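Local coordinates for hypothetical protein DUF871 (Enterococcus faecalis, PDB 2P0O) that is of unknown function but probably acts as a 6-phospho-N-acetylmuramidase-like protein, pairing a TIM barrel with a smaller cyclophilin-like domain, at residues 250-258 with 290-298. Sequence-based numbering, arbitrary orientation.
Sequences SESRYLKRI and ATIESEQTE
E295 swings CG opposite its backbone N (chi1 -166°) and runs straight out to its carboxylate, while S252 turns OG the same way (chi1 177°), and the two groups meet. S252 OG donates to E295 OE1 at 2.9 Å, and R253 N gives an almost straight bond to E295 OE2 at 3.1 Å. Both oxygens receive on their syn lone pairs, one bond each, which limits rotation of the carboxylate. S252 OG also accepts from Y254 N at 2.9 Å, closing an ST turn at the entrance to helix 255-258, where Y254 is the N-cap residue. The R253 guanidinium adds a long salt bridge, charge attraction without an aimed N-H: NH2 lies 4.0 Å from E295 OE2, with the oxygen well out of the guanidinium plane.

Further along, Y254 lays its ring between R253 CG on one face and I292 CG2 on the other, the latter a CH-pi contact 4.1 Å from the centroid. Its hydroxyl takes a bent bond from E293 N at 3.0 Å. I292 CD1 sits over the centre of one face of the R257 guanidinium, 3.3 Å from R257 CZ. I307 of strand 304-308 touches Y254, R257 and I292, and N333 bonds to the backbone of E293 and E295, tying 290-298 to the C-terminal domain's antiparallel sheet.

This is structural packing at the far end of that domain, away from the sodium site. With two donors on its carboxylate and an arginine nearby, E295 is probably ionised, and its two bonds help hold the irregular segment 290-298 against the S252-L255 turn that leads into the short helix.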
ATOM      1  N   SER A 250     -26.675 -12.024  -3.600  1.00 46.20           N
ATOM      2  CA  SER A 250     -28.039 -11.523  -3.505  1.00 46.35           C
ATOM      3  C   SER A 250     -28.943 -12.222  -4.484  1.00 46.69           C
ATOM      4  O   SER A 250     -28.507 -12.701  -5.526  1.00 46.39           O
ATOM      5  CB  SER A 250     -28.091 -10.021  -3.775  1.00 47.32           C
ATOM      6  OG  SER A 250     -29.435  -9.591  -3.935  1.00 47.47           O
ATOM      7  N   GLU A 251     -30.225 -12.263  -4.144  1.00 47.32           N
ATOM      8  CA  GLU A 251     -31.217 -12.916  -4.975  1.00 47.49           C
ATOM      9  C   GLU A 251     -31.892 -11.864  -5.844  1.00 47.06           C
ATOM     10  O   GLU A 251     -32.742 -12.158  -6.678  1.00 46.17           O
ATOM     11  CB  GLU A 251     -32.237 -13.633  -4.091  1.00 47.97           C
ATOM     12  CG  GLU A 251     -31.629 -14.736  -3.227  1.00 51.01           C
ATOM     13  CD  GLU A 251     -31.523 -16.062  -3.960  1.00 54.94           C
ATOM     14  OE1 GLU A 251     -32.518 -16.850  -3.958  1.00 56.10           O
ATOM     15  OE2 GLU A 251     -30.431 -16.321  -4.524  1.00 56.33           O
ATOM     16  N   SER A 252     -31.489 -10.619  -5.649  1.00 46.85           N
ATOM     17  CA  SER A 252     -32.111  -9.513  -6.356  1.00 47.00           C
ATOM     18  C   SER A 252     -32.192  -9.729  -7.878  1.00 47.65           C
ATOM     19  O   SER A 252     -31.239 -10.229  -8.495  1.00 47.92           O
ATOM     20  CB  SER A 252     -31.334  -8.236  -6.054  1.00 45.87           C
ATOM     21  OG  SER A 252     -31.872  -7.184  -6.787  1.00 44.42           O
ATOM     22  N   ARG A 253     -33.318  -9.334  -8.471  1.00 48.37           N
ATOM     23  CA  ARG A 253     -33.454  -9.241  -9.930  1.00 49.44           C
ATOM     24  C   ARG A 253     -32.533  -8.167 -10.532  1.00 49.06           C
ATOM     25  O   ARG A 253     -32.305  -8.153 -11.739  1.00 49.35           O
ATOM     26  CB  ARG A 253     -34.907  -8.932 -10.310  1.00 50.61           C
ATOM     27  CG  ARG A 253     -35.100  -8.304 -11.729  1.00 55.37           C
ATOM     28  CD  ARG A 253     -36.571  -8.064 -12.154  1.00 60.55           C
ATOM     29  NE  ARG A 253     -37.389  -9.251 -11.902  1.00 64.11           N
ATOM     30  CZ  ARG A 253     -38.128  -9.414 -10.807  1.00 66.62           C
ATOM     31  NH1 ARG A 253     -38.820 -10.540 -10.637  1.00 67.06           N
ATOM     32  NH2 ARG A 253     -38.168  -8.445  -9.880  1.00 67.34           N
ATOM     33  N   TYR A 254     -32.005  -7.280  -9.700  1.00 47.62           N
ATOM     34  CA  TYR A 254     -31.207  -6.173 -10.200  1.00 47.75           C
ATOM     35  C   TYR A 254     -29.725  -6.346  -9.959  1.00 47.98           C
ATOM     36  O   TYR A 254     -28.944  -5.411 -10.185  1.00 48.72           O
ATOM     37  CB  TYR A 254     -31.729  -4.845  -9.644  1.00 46.89           C
ATOM     38  CG  TYR A 254     -33.189  -4.722  -9.941  1.00 47.48           C
ATOM     39  CD1 TYR A 254     -33.639  -4.648 -11.268  1.00 48.37           C
ATOM     40  CD2 TYR A 254     -34.137  -4.780  -8.923  1.00 46.07           C
ATOM     41  CE1 TYR A 254     -35.005  -4.581 -11.570  1.00 48.45           C
ATOM     42  CE2 TYR A 254     -35.510  -4.715  -9.218  1.00 47.49           C
ATOM     43  CZ  TYR A 254     -35.928  -4.616 -10.539  1.00 47.14           C
ATOM     44  OH  TYR A 254     -37.262  -4.550 -10.839  1.00 47.80           O
ATOM     45  N   LEU A 255     -29.333  -7.539  -9.526  1.00 48.12           N
ATOM     46  CA  LEU A 255     -27.931  -7.800  -9.232  1.00 48.17           C
ATOM     47  C   LEU A 255     -27.037  -7.606 -10.464  1.00 48.85           C
ATOM     48  O   LEU A 255     -25.983  -6.968 -10.367  1.00 47.75           O
ATOM     49  CB  LEU A 255     -27.723  -9.182  -8.598  1.00 47.26           C
ATOM     50  CG  LEU A 255     -26.286  -9.553  -8.165  1.00 46.47           C
ATOM     51  CD1 LEU A 255     -25.681  -8.615  -7.144  1.00 44.42           C
ATOM     52  CD2 LEU A 255     -26.180 -11.013  -7.673  1.00 47.33           C
ATOM     53  N   LYS A 256     -27.467  -8.133 -11.608  1.00 49.97           N
ATOM     54  CA  LYS A 256     -26.688  -8.071 -12.852  1.00 51.48           C
ATOM     55  C   LYS A 256     -26.530  -6.665 -13.387  1.00 52.21           C
ATOM     56  O   LYS A 256     -25.539  -6.365 -14.047  1.00 52.83           O
ATOM     57  CB  LYS A 256     -27.297  -8.966 -13.929  1.00 51.88           C
ATOM     58  CG  LYS A 256     -27.410 -10.395 -13.463  1.00 55.69           C
ATOM     59  CD  LYS A 256     -27.134 -11.445 -14.546  1.00 61.45           C
ATOM     60  CE  LYS A 256     -26.607 -12.723 -13.870  1.00 63.78           C
ATOM     61  NZ  LYS A 256     -25.652 -12.355 -12.735  1.00 67.83           N
ATOM     62  N   ARG A 257     -27.514  -5.811 -13.118  1.00 52.34           N
ATOM     63  CA  ARG A 257     -27.421  -4.419 -13.493  1.00 53.05           C
ATOM     64  C   ARG A 257     -26.324  -3.755 -12.723  1.00 52.41           C
ATOM     65  O   ARG A 257     -25.693  -2.830 -13.230  1.00 53.77           O
ATOM     66  CB  ARG A 257     -28.712  -3.665 -13.173  1.00 53.21           C
ATOM     67  CG  ARG A 257     -29.629  -3.513 -14.321  1.00 56.72           C
ATOM     68  CD  ARG A 257     -30.642  -2.440 -14.033  1.00 61.15           C
ATOM     69  NE  ARG A 257     -31.696  -2.493 -15.041  1.00 66.34           N
ATOM     70  CZ  ARG A 257     -32.285  -1.429 -15.582  1.00 68.59           C
ATOM     71  NH1 ARG A 257     -33.235  -1.611 -16.506  1.00 71.29           N
ATOM     72  NH2 ARG A 257     -31.935  -0.192 -15.209  1.00 67.01           N
ATOM     73  N   ILE A 258     -26.120  -4.168 -11.478  1.00 51.54           N
ATOM     74  CA  ILE A 258     -25.123  -3.467 -10.688  1.00 50.84           C
ATOM     75  C   ILE A 258     -23.720  -4.059 -10.720  1.00 49.96           C
ATOM     76  O   ILE A 258     -22.772  -3.363 -10.391  1.00 50.02           O
ATOM     77  CB  ILE A 258     -25.603  -3.033  -9.241  1.00 50.82           C
ATOM     78  CG1 ILE A 258     -25.090  -3.918  -8.089  1.00 51.75           C
ATOM     79  CG2 ILE A 258     -27.117  -2.653  -9.173  1.00 50.60           C
ATOM     80  CD1 ILE A 258     -24.762  -5.246  -8.314  1.00 53.30           C
ATOM     81  N   ALA A 290     -35.775  -2.539 -18.006  1.00 59.71           N
ATOM     82  CA  ALA A 290     -36.499  -1.317 -18.352  1.00 59.33           C
ATOM     83  C   ALA A 290     -37.000  -0.628 -17.073  1.00 58.80           C
ATOM     84  O   ALA A 290     -36.196  -0.006 -16.363  1.00 59.52           O
ATOM     85  CB  ALA A 290     -37.650  -1.630 -19.321  1.00 59.47           C
ATOM     86  N   THR A 291     -38.301  -0.748 -16.785  1.00 57.43           N
ATOM     87  CA  THR A 291     -38.885  -0.338 -15.504  1.00 56.55           C
ATOM     88  C   THR A 291     -38.204  -1.056 -14.325  1.00 55.65           C
ATOM     89  O   THR A 291     -38.067  -2.279 -14.339  1.00 55.22           O
ATOM     90  CB  THR A 291     -40.393  -0.654 -15.457  1.00 56.58           C
ATOM     91  OG1 THR A 291     -41.032  -0.091 -16.607  1.00 57.40           O
ATOM     92  CG2 THR A 291     -41.048  -0.073 -14.211  1.00 57.77           C
ATOM     93  N   ILE A 292     -37.771  -0.290 -13.321  1.00 54.05           N
ATOM     94  CA  ILE A 292     -37.278  -0.861 -12.062  1.00 52.41           C
ATOM     95  C   ILE A 292     -38.445  -0.895 -11.082  1.00 52.12           C
ATOM     96  O   ILE A 292     -38.881   0.130 -10.586  1.00 51.32           O
ATOM     97  CB  ILE A 292     -36.081  -0.051 -11.454  1.00 52.85           C
ATOM     98  CG1 ILE A 292     -34.962   0.189 -12.492  1.00 51.14           C
ATOM     99  CG2 ILE A 292     -35.540  -0.723 -10.150  1.00 50.60           C
ATOM    100  CD1 ILE A 292     -34.357  -1.118 -13.083  1.00 52.09           C
ATOM    101  N   GLU A 293     -38.961  -2.090 -10.823  1.00 51.82           N
ATOM    102  CA  GLU A 293     -40.064  -2.254  -9.891  1.00 51.75           C
ATOM    103  C   GLU A 293     -39.570  -2.161  -8.461  1.00 50.98           C
ATOM    104  O   GLU A 293     -38.408  -2.444  -8.172  1.00 50.67           O
ATOM    105  CB  GLU A 293     -40.720  -3.611 -10.110  1.00 52.24           C
ATOM    106  CG  GLU A 293     -40.875  -3.982 -11.585  1.00 56.50           C
ATOM    107  CD  GLU A 293     -42.192  -3.511 -12.201  1.00 61.33           C
ATOM    108  OE1 GLU A 293     -42.541  -2.315 -12.073  1.00 63.74           O
ATOM    109  OE2 GLU A 293     -42.886  -4.343 -12.828  1.00 63.72           O
ATOM    110  N   SER A 294     -40.455  -1.758  -7.567  1.00 50.70           N
ATOM    111  CA  SER A 294     -40.216  -1.867  -6.130  1.00 51.27           C
ATOM    112  C   SER A 294     -39.859  -3.309  -5.719  1.00 50.81           C
ATOM    113  O   SER A 294     -40.593  -4.247  -6.047  1.00 50.78           O
ATOM    114  CB  SER A 294     -41.480  -1.434  -5.391  1.00 51.41           C
ATOM    115  OG  SER A 294     -41.231  -1.297  -4.010  1.00 54.00           O
ATOM    116  N   GLU A 295     -38.742  -3.501  -5.015  1.00 50.35           N
ATOM    117  CA  GLU A 295     -38.354  -4.866  -4.600  1.00 50.04           C
ATOM    118  C   GLU A 295     -38.194  -4.927  -3.071  1.00 49.74           C
ATOM    119  O   GLU A 295     -39.203  -4.973  -2.361  1.00 50.07           O
ATOM    120  CB  GLU A 295     -37.124  -5.344  -5.376  1.00 49.87           C
ATOM    121  CG  GLU A 295     -36.839  -6.814  -5.267  1.00 50.99           C
ATOM    122  CD  GLU A 295     -35.566  -7.238  -5.993  1.00 53.60           C
ATOM    123  OE1 GLU A 295     -34.483  -6.678  -5.697  1.00 53.88           O
ATOM    124  OE2 GLU A 295     -35.645  -8.152  -6.854  1.00 54.97           O
ATOM    125  N   GLN A 296     -36.958  -4.919  -2.565  1.00 49.17           N
ATOM    126  CA  GLN A 296     -36.697  -4.676  -1.151  1.00 48.79           C
ATOM    127  C   GLN A 296     -36.180  -3.253  -0.988  1.00 49.38           C
ATOM    128  O   GLN A 296     -35.287  -2.827  -1.727  1.00 49.97           O
ATOM    129  CB  GLN A 296     -35.634  -5.637  -0.635  1.00 48.98           C
ATOM    130  CG  GLN A 296     -36.182  -6.998  -0.289  1.00 48.92           C
ATOM    131  CD  GLN A 296     -35.103  -8.008   0.074  1.00 50.78           C
ATOM    132  OE1 GLN A 296     -34.017  -7.649   0.535  1.00 53.07           O
ATOM    133  NE2 GLN A 296     -35.402  -9.282  -0.139  1.00 47.88           N
ATOM    134  N   THR A 297     -36.719  -2.531  -0.018  1.00 48.99           N
ATOM    135  CA  THR A 297     -36.288  -1.175   0.260  1.00 49.98           C
ATOM    136  C   THR A 297     -35.956  -1.074   1.747  1.00 49.97           C
ATOM    137  O   THR A 297     -36.708  -0.483   2.513  1.00 50.37           O
ATOM    138  CB  THR A 297     -37.367  -0.137  -0.133  1.00 49.47           C
ATOM    139  OG1 THR A 297     -38.531  -0.330   0.675  1.00 50.65           O
ATOM    140  CG2 THR A 297     -37.767  -0.308  -1.591  1.00 50.98           C
ATOM    141  N   GLU A 298     -34.827  -1.663   2.145  1.00 49.71           N
ATOM    142  CA  GLU A 298     -34.422  -1.709   3.551  1.00 49.31           C
ATOM    143  C   GLU A 298     -33.441  -0.591   3.914  1.00 48.36           C
ATOM    144  O   GLU A 298     -33.026   0.180   3.049  1.00 47.34           O
ATOM    145  CB  GLU A 298     -33.818  -3.077   3.860  1.00 49.63           C
ATOM    146  CG  GLU A 298     -34.744  -4.189   3.487  1.00 53.06           C
ATOM    147  CD  GLU A 298     -35.898  -4.320   4.472  1.00 58.17           C
ATOM    148  OE1 GLU A 298     -35.705  -5.031   5.484  1.00 61.76           O
ATOM    149  OE2 GLU A 298     -36.987  -3.728   4.245  1.00 59.95           O
TER